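Local coordinates for Lin1840 protein (Listeria innocua serovar 6a, PDB 4ZOC) that probably hydrolyses terminal, non-reducing beta-D-glucosyl residues as a family 3 beta-glucosidase involved in beta-1,2-glucan metabolism, at residues 558-563 with 588-593; 13-18 with 320-325. The protein carries 2 engineered substitutions. All blocks are in the same frame, centred on the assembly; numbering follows the deposited sequence.

Interaction 1 (558-563 with 588-593); sequences TGQIPV and LDIPNE
Gln560 reaches across to the backbone of 588-593 and carries nearly all of this contact. Its CG lies anti to the backbone N (chi1 -161°) and the chain stays extended beyond CG, which brings the amide up to the carbonyls of Pro591, Asn592 and Glu593. Gln560 NE2 donates to Glu593 O over 3.0 Å along a fairly straight N-H line (160°). The acceptor lies close to the amide plane of Gln560, but the donor stands well above the carbonyl plane of Glu593 and does not use a lone pair. Pro591 O is also near Gln560 NE2, at 2.8 Å. The other end of the amide is held as well: OE1 accepts from Gln556 N, so the two ends together fix the flip of the group, and Gln556 NE2 gives Glu593 O a second donor. Ile590 covers the aliphatic part of the glutamine, its CD1 touching Gln560 CG at 3.7 Å, with the two side chains crossing at a slant. Val563 adds a looser touch, CG2 to Asn592 O at 4.1 Å. Arg146 of the second subunit binds Gly559 O and Ile561 O, and Ala478 of the second subunit packs on Ile590. A 3-10 turn at 558-560 and irregular chain are thus tied together within the long loop after helix 532-541 and before strand 607-611, in the family 3 C-terminal domain range.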
loop_
_atom_site.group_PDB
_atom_site.type_symbol
_atom_site.label_atom_id
_atom_site.label_comp_id
_atom_site.label_asym_id
_atom_site.label_seq_id
_atom_site.Cartn_x
_atom_site.Cartn_y
_atom_site.Cartn_z
ATOM N N THR A 558 13.259 1.307 -1.449
ATOM C CA THR A 558 12.133 0.391 -1.276
ATOM C C THR A 558 10.939 1.097 -0.609
ATOM O O THR A 558 9.786 0.924 -0.996
ATOM C CB THR A 558 12.610 -0.849 -0.421
ATOM O OG1 THR A 558 13.533 -1.616 -1.242
ATOM C CG2 THR A 558 11.471 -1.693 -0.068
ATOM N N GLY A 559 11.237 1.886 0.419
ATOM C CA GLY A 559 10.198 2.572 1.157
ATOM C C GLY A 559 9.486 3.718 0.451
ATOM O O GLY A 559 8.508 4.222 1.002
ATOM N N GLN A 560 9.885 4.083 -0.736
ATOM C CA GLN A 560 9.133 5.009 -1.565
ATOM C C GLN A 560 7.905 4.332 -2.231
ATOM O O GLN A 560 7.037 4.974 -2.799
ATOM C CB GLN A 560 10.054 5.603 -2.626
ATOM C CG GLN A 560 9.469 6.908 -3.214
ATOM C CD GLN A 560 10.343 7.526 -4.308
ATOM O OE1 GLN A 560 10.918 6.821 -5.159
ATOM N NE2 GLN A 560 10.554 8.842 -4.213
ATOM N N ILE A 561 7.880 3.018 -2.242
ATOM C CA ILE A 561 6.817 2.246 -2.913
ATOM C C ILE A 561 5.434 2.390 -2.231
ATOM O O ILE A 561 5.335 2.244 -0.998
ATOM C CB ILE A 561 7.220 0.776 -3.002
ATOM C CG1 ILE A 561 8.446 0.601 -3.904
ATOM C CG2 ILE A 561 6.043 -0.034 -3.544
ATOM C CD1 ILE A 561 9.022 -0.806 -3.829
ATOM N N PRO A 562 4.369 2.655 -2.999
ATOM C CA PRO A 562 4.381 2.794 -4.453
ATOM C C PRO A 562 4.579 4.216 -4.903
ATOM O O PRO A 562 4.030 5.172 -4.259
ATOM C CB PRO A 562 2.950 2.431 -4.850
ATOM C CG PRO A 562 2.108 2.818 -3.670
ATOM C CD PRO A 562 2.981 2.419 -2.503
ATOM N N VAL A 563 5.358 4.345 -5.963
ATOM C CA VAL A 563 5.636 5.621 -6.583
ATOM C C VAL A 563 5.352 5.459 -8.095
ATOM O O VAL A 563 5.812 4.489 -8.734
ATOM C CB VAL A 563 7.094 6.103 -6.316
ATOM C CG1 VAL A 563 8.147 5.119 -6.785
ATOM C CG2 VAL A 563 7.275 7.462 -6.953
ATOM N N LEU A 588 11.188 13.120 4.837
ATOM C CA LEU A 588 12.392 13.724 5.462
ATOM C C LEU A 588 13.725 13.225 4.864
ATOM O O LEU A 588 14.712 13.963 4.892
ATOM C CB LEU A 588 12.362 13.493 6.942
ATOM C CG LEU A 588 11.216 14.001 7.773
ATOM C CD1 LEU A 588 11.470 13.586 9.218
ATOM C CD2 LEU A 588 11.045 15.510 7.624
ATOM N N ASP A 589 13.747 12.005 4.290
ATOM C CA ASP A 589 14.956 11.313 3.998
ATOM C C ASP A 589 15.192 11.073 2.501
ATOM O O ASP A 589 16.283 10.791 2.142
ATOM C CB ASP A 589 15.068 10.008 4.790
ATOM C CG ASP A 589 13.871 9.020 4.610
ATOM O OD1 ASP A 589 12.771 9.414 4.190
ATOM O OD2 ASP A 589 14.070 7.823 4.880
ATOM N N ILE A 590 14.197 11.327 1.636
ATOM C CA ILE A 590 14.347 11.101 0.171
ATOM C C ILE A 590 13.493 12.096 -0.591
ATOM O O ILE A 590 12.549 12.681 -0.022
ATOM C CB ILE A 590 13.905 9.699 -0.253
ATOM C CG1 ILE A 590 12.447 9.439 0.112
ATOM C CG2 ILE A 590 14.836 8.615 0.298
ATOM C CD1 ILE A 590 11.828 8.224 -0.657
ATOM N N PRO A 591 13.807 12.315 -1.841
ATOM C CA PRO A 591 12.869 13.027 -2.736
ATOM C C PRO A 591 11.550 12.341 -2.971
ATOM O O PRO A 591 11.416 11.099 -2.855
ATOM C CB PRO A 591 13.653 13.124 -4.042
ATOM C CG PRO A 591 15.071 12.914 -3.646
ATOM C CD PRO A 591 14.954 11.848 -2.612
ATOM N N ASN A 592 10.564 13.158 -3.326
ATOM C CA ASN A 592 9.263 12.666 -3.771
ATOM C C ASN A 592 9.359 11.992 -5.100
ATOM O O ASN A 592 8.612 11.030 -5.404
ATOM C CB ASN A 592 8.237 13.804 -3.908
ATOM C CG ASN A 592 7.703 14.321 -2.563
ATOM O OD1 ASN A 592 8.297 14.175 -1.530
ATOM N ND2 ASN A 592 6.589 15.044 -2.638
ATOM N N GLU A 593 10.239 12.487 -5.939
ATOM C CA GLU A 593 10.360 11.924 -7.276
ATOM C C GLU A 593 11.006 10.579 -7.217
ATOM O O GLU A 593 11.882 10.359 -6.404
ATOM C CB GLU A 593 11.262 12.805 -8.134
ATOM C CG GLU A 593 10.629 14.149 -8.417
ATOM C CD GLU A 593 10.813 15.197 -7.301
ATOM O OE1 GLU A 593 11.498 14.968 -6.277
ATOM O OE2 GLU A 593 10.177 16.246 -7.452
#

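Interaction 2 (13-18 with 320-325); sequences MTLDEK and LSENLL
Lys18 and Glu322 join the first turns of helices 15-21 and 322-338 through a salt bridge, with the leucines Leu15 and Leu325 meeting beside it. The two charged side chains cross at about a right angle. Glu322 turns CG away from its backbone N (chi1 -161°) and stays extended, pushing its carboxylate toward the other helix, whereas the lysine chain bends at chi3 (-71°) and brings its ammonium round to it. Lys18 NZ lies 2.9 Å from Glu322 OE2, on the anti side of that oxygen and 28° out of the carboxylate plane. The same ammonium is also paired with Asp326 OD1, so it is shared by two acids four residues apart. Beside the charged pair, Leu15 and Leu325 meet at a slant by their methyl ends, CD1 of Leu15 at 3.6 Å from CD2 of Leu325. CD2 of Leu325 also packs against the root of the lysine, 3.8 Å from Lys18 CB, while the other branch of Leu325 sits over the backbone, its CD1 being 3.8 Å from Lys18 O. Leu15 CD1 further brushes the carboxylate, 3.7 Å from Glu322 OE2. Ile315 of helix 306-316 touches both leucines. Each helix is capped just before the contact: Thr14 and Glu17 form a capping box, and Ser321 OG accepts from Asn323 N. In the TIM barrel, helix 15-21 leads into strand 23-25 and helix 322-338 follows strand 301-302, its neighbour in the sheet. The two carboxylates around one ammonium probably keep Lys18 in its charged form, while the leucine packing restrains the lower part of its chain.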
loop_
_atom_site.group_PDB
_atom_site.type_symbol
_atom_site.label_atom_id
_atom_site.label_comp_id
_atom_site.label_asym_id
_atom_site.label_seq_id
_atom_site.Cartn_x
_atom_site.Cartn_y
_atom_site.Cartn_z
ATOM N N MET A 13 -24.512 -35.410 -24.156
ATOM C CA MET A 13 -23.593 -35.736 -23.076
ATOM C C MET A 13 -24.299 -36.118 -21.791
ATOM O O MET A 13 -25.296 -35.547 -21.421
ATOM C CB MET A 13 -22.612 -34.546 -22.833
ATOM C CG MET A 13 -21.667 -34.256 -24.011
ATOM S SD MET A 13 -20.879 -32.646 -23.837
ATOM C CE MET A 13 -19.536 -33.049 -22.753
ATOM N N THR A 14 -23.766 -37.094 -21.093
ATOM C CA THR A 14 -24.211 -37.447 -19.799
ATOM C C THR A 14 -23.783 -36.358 -18.800
ATOM O O THR A 14 -22.911 -35.515 -19.089
ATOM C CB THR A 14 -23.617 -38.776 -19.276
ATOM O OG1 THR A 14 -22.181 -38.698 -19.139
ATOM C CG2 THR A 14 -24.031 -39.979 -20.190
ATOM N N LEU A 15 -24.393 -36.389 -17.629
ATOM C CA LEU A 15 -23.995 -35.434 -16.573
ATOM C C LEU A 15 -22.497 -35.622 -16.314
ATOM O O LEU A 15 -21.779 -34.637 -16.242
ATOM C CB LEU A 15 -24.787 -35.621 -15.266
ATOM C CG LEU A 15 -24.513 -34.638 -14.092
ATOM C CD1 LEU A 15 -24.791 -33.230 -14.552
ATOM C CD2 LEU A 15 -25.329 -34.996 -12.870
ATOM N N ASP A 16 -22.029 -36.859 -16.162
ATOM C CA ASP A 16 -20.641 -37.064 -15.800
ATOM C C ASP A 16 -19.709 -36.589 -16.917
ATOM O O ASP A 16 -18.597 -36.057 -16.637
ATOM C CB ASP A 16 -20.356 -38.520 -15.459
ATOM C CG ASP A 16 -20.702 -38.895 -14.039
ATOM O OD1 ASP A 16 -21.132 -38.054 -13.221
ATOM O OD2 ASP A 16 -20.516 -40.103 -13.724
ATOM N N GLU A 17 -20.148 -36.743 -18.173
ATOM C CA GLU A 17 -19.322 -36.246 -19.301
ATOM C C GLU A 17 -19.236 -34.702 -19.255
ATOM O O GLU A 17 -18.188 -34.094 -19.503
ATOM C CB GLU A 17 -19.912 -36.652 -20.657
ATOM C CG GLU A 17 -19.552 -38.077 -21.047
ATOM C CD GLU A 17 -20.358 -38.638 -22.174
ATOM O OE1 GLU A 17 -21.456 -38.105 -22.495
ATOM O OE2 GLU A 17 -19.871 -39.669 -22.700
ATOM N N LYS A 18 -20.367 -34.070 -18.998
ATOM C CA LYS A 18 -20.412 -32.595 -18.924
ATOM C C LYS A 18 -19.536 -32.102 -17.793
ATOM O O LYS A 18 -18.761 -31.146 -18.003
ATOM C CB LYS A 18 -21.832 -32.064 -18.762
ATOM C CG LYS A 18 -22.645 -32.331 -19.979
ATOM C CD LYS A 18 -24.004 -31.669 -19.997
ATOM C CE LYS A 18 -24.956 -32.298 -19.009
ATOM N NZ LYS A 18 -26.288 -31.702 -19.241
ATOM N N LEU A 320 -27.529 -26.524 -7.277
ATOM C CA LEU A 320 -26.957 -25.859 -8.459
ATOM C C LEU A 320 -27.748 -26.312 -9.639
ATOM O O LEU A 320 -27.961 -27.501 -9.793
ATOM C CB LEU A 320 -25.531 -26.366 -8.637
ATOM C CG LEU A 320 -24.233 -25.579 -8.858
ATOM C CD1 LEU A 320 -23.342 -26.355 -9.807
ATOM C CD2 LEU A 320 -24.402 -24.131 -9.250
ATOM N N SER A 321 -28.135 -25.409 -10.504
ATOM C CA SER A 321 -28.836 -25.742 -11.756
ATOM C C SER A 321 -27.914 -26.412 -12.728
ATOM O O SER A 321 -26.815 -25.928 -12.999
ATOM C CB SER A 321 -29.325 -24.464 -12.404
ATOM O OG SER A 321 -30.066 -24.705 -13.600
ATOM N N GLU A 322 -28.366 -27.517 -13.297
ATOM C CA GLU A 322 -27.701 -28.101 -14.451
ATOM C C GLU A 322 -27.527 -27.100 -15.610
ATOM O O GLU A 322 -26.641 -27.262 -16.440
ATOM C CB GLU A 322 -28.433 -29.376 -14.890
ATOM C CG GLU A 322 -27.569 -30.284 -15.762
ATOM C CD GLU A 322 -28.172 -31.637 -16.011
ATOM O OE1 GLU A 322 -29.196 -31.957 -15.391
ATOM O OE2 GLU A 322 -27.601 -32.401 -16.798
ATOM N N ASN A 323 -28.371 -26.075 -15.713
ATOM C CA ASN A 323 -28.246 -25.140 -16.821
ATOM C C ASN A 323 -26.932 -24.383 -16.751
ATOM O O ASN A 323 -26.389 -24.010 -17.768
ATOM C CB ASN A 323 -29.340 -24.085 -16.797
ATOM C CG ASN A 323 -30.705 -24.690 -16.988
ATOM O OD1 ASN A 323 -30.867 -25.684 -17.716
ATOM N ND2 ASN A 323 -31.675 -24.166 -16.276
ATOM N N LEU A 324 -26.445 -24.082 -15.562
ATOM C CA LEU A 324 -25.126 -23.414 -15.496
ATOM C C LEU A 324 -24.039 -24.332 -16.027
ATOM O O LEU A 324 -23.094 -23.873 -16.696
ATOM C CB LEU A 324 -24.777 -23.019 -14.062
ATOM C CG LEU A 324 -25.710 -21.975 -13.446
ATOM C CD1 LEU A 324 -25.282 -21.701 -12.019
ATOM C CD2 LEU A 324 -25.832 -20.687 -14.263
ATOM N N LEU A 325 -24.103 -25.610 -15.661
ATOM C CA LEU A 325 -23.162 -26.572 -16.254
ATOM C C LEU A 325 -23.249 -26.645 -17.768
ATOM O O LEU A 325 -22.205 -26.622 -18.443
ATOM C CB LEU A 325 -23.300 -27.959 -15.619
ATOM C CG LEU A 325 -22.469 -29.068 -16.229
ATOM C CD1 LEU A 325 -20.992 -28.754 -16.033
ATOM C CD2 LEU A 325 -22.866 -30.400 -15.538
#

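How the interactions relate
Interaction 2 belongs to the N-terminal TIM-barrel range of the family 3 enzyme and interaction 1 to the C-terminal domain range. Their centres are 54 Å from each other and their nearest atoms about 38 Å. Both partners of interaction 2 come earlier in the chain than either partner of interaction 1. Interaction 2 joins segments with 301 residues between them; interaction 1 closes over 24 residues without helix or strand. Neither lies at the glucose pocket of Trp271, Trp409 and Glu473 or at the magnesium site of Asp648 and Thr650. Only interaction 1 is touched by the second subunit; interaction 2 is internal to its own chain.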